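Local coordinates for sortase SrtE1 (Streptomyces coelicolor, PDB 5CUW), which is a class E sortase transpeptidase that attaches surface proteins to the cell wall after recognising Leu-Ala-x-Thr-Gly or Leu-Pro-x-Thr-Gly sorting signals, at residues His98-Pro101 with Phe102-Ile105. Sequence-based numbering, arbitrary orientation.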
ATOM      1  N   HIS A  98      -4.283 -10.268  12.987  1.00 29.01           N
ATOM      2  CA  HIS A  98      -5.354 -10.316  11.994  1.00 31.73           C
ATOM      3  C   HIS A  98      -4.877 -10.553  10.570  1.00 28.08           C
ATOM      4  O   HIS A  98      -5.135  -9.749   9.676  1.00 31.73           O
ATOM      5  CB  HIS A  98      -6.167  -9.021  12.058  1.00 34.65           C
ATOM      6  CG  HIS A  98      -6.948  -8.876  13.329  1.00 38.84           C
ATOM      7  ND1 HIS A  98      -6.577  -8.014  14.339  1.00 36.83           N
ATOM      8  CD2 HIS A  98      -8.054  -9.523  13.773  1.00 33.73           C
ATOM      9  CE1 HIS A  98      -7.432  -8.117  15.342  1.00 30.08           C
ATOM     10  NE2 HIS A  98      -8.340  -9.023  15.023  1.00 42.04           N
ATOM     11  N   GLY A  99      -4.173 -11.655  10.361  1.00 26.43           N
ATOM     12  CA  GLY A  99      -3.731 -12.020   9.030  1.00 36.28           C
ATOM     13  C   GLY A  99      -2.398 -11.396   8.667  1.00 34.77           C
ATOM     14  O   GLY A  99      -1.765 -11.809   7.686  1.00 33.65           O
ATOM     15  N   GLU A 100      -1.988 -10.404   9.467  1.00 33.63           N
ATOM     16  CA  GLU A 100      -0.703  -9.698   9.339  1.00 31.00           C
ATOM     17  C   GLU A 100      -0.235  -9.565   7.897  1.00 33.00           C
ATOM     18  O   GLU A 100       0.794 -10.112   7.500  1.00 32.52           O
ATOM     19  CB  GLU A 100       0.368 -10.393  10.189  1.00 36.44           C
ATOM     20  CG  GLU A 100       0.229 -11.888  10.264  1.00 35.12           C
ATOM     21  CD  GLU A 100       1.060 -12.491  11.382  1.00 40.97           C
ATOM     22  OE1 GLU A 100       1.837 -13.427  11.101  1.00 40.04           O
ATOM     23  OE2 GLU A 100       0.933 -12.030  12.538  1.00 40.35           O
ATOM     24  N   PRO A 101      -1.008  -8.823   7.099  1.00 23.10           N
ATOM     25  CA  PRO A 101      -0.695  -8.679   5.677  1.00 27.25           C
ATOM     26  C   PRO A 101       0.680  -8.031   5.415  1.00 20.61           C
ATOM     27  O   PRO A 101       1.342  -8.418   4.449  1.00 25.51           O
ATOM     28  CB  PRO A 101      -1.836  -7.797   5.153  1.00 25.52           C
ATOM     29  CG  PRO A 101      -2.422  -7.135   6.373  1.00 24.95           C
ATOM     30  CD  PRO A 101      -2.204  -8.076   7.510  1.00 21.69           C
ATOM     31  N   PHE A 102       1.113  -7.079   6.239  1.00 20.37           N
ATOM     32  CA  PHE A 102       2.391  -6.390   5.959  1.00 19.97           C
ATOM     33  C   PHE A 102       3.543  -6.849   6.848  1.00 28.31           C
ATOM     34  O   PHE A 102       4.558  -6.154   6.994  1.00 23.27           O
ATOM     35  CB  PHE A 102       2.232  -4.884   6.103  1.00 19.21           C
ATOM     36  CG  PHE A 102       1.385  -4.250   5.024  1.00 23.23           C
ATOM     37  CD1 PHE A 102       0.976  -4.977   3.922  1.00 26.32           C
ATOM     38  CD2 PHE A 102       1.019  -2.913   5.112  1.00 22.45           C
ATOM     39  CE1 PHE A 102       0.200  -4.382   2.921  1.00 31.78           C
ATOM     40  CE2 PHE A 102       0.237  -2.310   4.119  1.00 25.36           C
ATOM     41  CZ  PHE A 102      -0.169  -3.048   3.023  1.00 27.00           C
ATOM     42  N   ARG A 103       3.394  -8.012   7.457  1.00 27.05           N
ATOM     43  CA  ARG A 103       4.449  -8.494   8.340  1.00 23.93           C
ATOM     44  C   ARG A 103       5.824  -8.579   7.657  1.00 28.69           C
ATOM     45  O   ARG A 103       6.854  -8.294   8.282  1.00 29.37           O
ATOM     46  CB  ARG A 103       4.086  -9.859   8.907  1.00 24.16           C
ATOM     47  CG  ARG A 103       5.094 -10.329   9.930  1.00 25.89           C
ATOM     48  CD  ARG A 103       4.662 -11.591  10.632  1.00 26.85           C
ATOM     49  NE  ARG A 103       5.600 -11.905  11.708  1.00 37.21           N
ATOM     50  CZ  ARG A 103       5.502 -12.956  12.510  1.00 41.64           C
ATOM     51  NH1 ARG A 103       4.497 -13.821  12.373  1.00 41.11           N
ATOM     52  NH2 ARG A 103       6.411 -13.141  13.457  1.00 42.99           N
ATOM     53  N   TYR A 104       5.858  -8.970   6.387  1.00 24.42           N
ATOM     54  CA  TYR A 104       7.158  -9.145   5.724  1.00 25.55           C
ATOM     55  C   TYR A 104       7.392  -8.218   4.523  1.00 29.52           C
ATOM     56  O   TYR A 104       8.110  -8.584   3.590  1.00 32.07           O
ATOM     57  CB  TYR A 104       7.323 -10.592   5.280  1.00 30.83           C
ATOM     58  CG  TYR A 104       7.326 -11.573   6.434  1.00 30.43           C
ATOM     59  CD1 TYR A 104       8.422 -11.675   7.284  1.00 30.18           C
ATOM     60  CD2 TYR A 104       6.225 -12.380   6.681  1.00 33.47           C
ATOM     61  CE1 TYR A 104       8.424 -12.576   8.345  1.00 32.70           C
ATOM     62  CE2 TYR A 104       6.213 -13.278   7.736  1.00 41.11           C
ATOM     63  CZ  TYR A 104       7.312 -13.370   8.562  1.00 42.00           C
ATOM     64  OH  TYR A 104       7.283 -14.261   9.604  1.00 39.45           O
ATOM     65  N   ILE A 105       6.806  -7.024   4.530  1.00 24.80           N
ATOM     66  CA  ILE A 105       7.028  -6.129   3.394  1.00 27.06           C
ATOM     67  C   ILE A 105       8.482  -5.652   3.353  1.00 27.26           C
ATOM     68  O   ILE A 105       8.932  -5.151   2.334  1.00 26.08           O
ATOM     69  CB  ILE A 105       6.063  -4.898   3.381  1.00 24.49           C
ATOM     70  CG1 ILE A 105       6.281  -3.969   4.579  1.00 24.76           C
ATOM     71  CG2 ILE A 105       4.602  -5.366   3.286  1.00 30.58           C
ATOM     72  CD1 ILE A 105       5.489  -2.612   4.464  1.00 20.60           C
TER
HETATM   73  O   HOH W   1       3.703  -9.777   4.579  1.00 27.95           O
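Glu100 and Arg103, the first and last residues of a type I beta turn, run side by side in the same direction and join in a salt bridge, with Glu100 OE1 3.0 Å from Arg103 NH1. The oxygen is approached on its syn side, 29° out of the carboxylate plane, and it sits at the edge of the guanidinium; the two planes stand 81° apart, so one oxygen and one nitrogen carry the bond instead of a flat, two-pronged pair. Arg103 reaches this point as a straight rod: CG is anti to the backbone N (chi1 -174°) and the chain stays extended to NE, which brings Arg103 CD to 3.4 Å from Glu100 OE1 on the way. NE forms a second salt bridge, with Glu166; an arginine, with donors on separate nitrogens, can serve two carboxylates at once. A methionine here would probably leave both Glu100 and Glu166 without their cationic mate and the turn without its side-chain clasp. On the backbone, Arg103 N gives a weak 3.3 Å hydrogen bond to Glu100 O. Pro101 fits the second position of the turn because its ring holds phi near the value needed there. The next type I turn, Phe102 to Ile105, overlaps the first, and a water bridges them, donating to Pro101 O and accepting from Tyr104 N. The Phe102 ring lies on the other side of the backbone from the charged pair, a buried place that suits an aromatic, with Pro101 CB 4.2 Å from Phe102 CD1. This double turn belongs to the loop linking strands 87-92 and 113-117 of the sortase domain: Pro101 packs on Val69 of strand 69-71 and lies near His94, inferred to be catalytic, while Phe102 rests on Val69 and on Leu160 and Thr162 of strand 156-164.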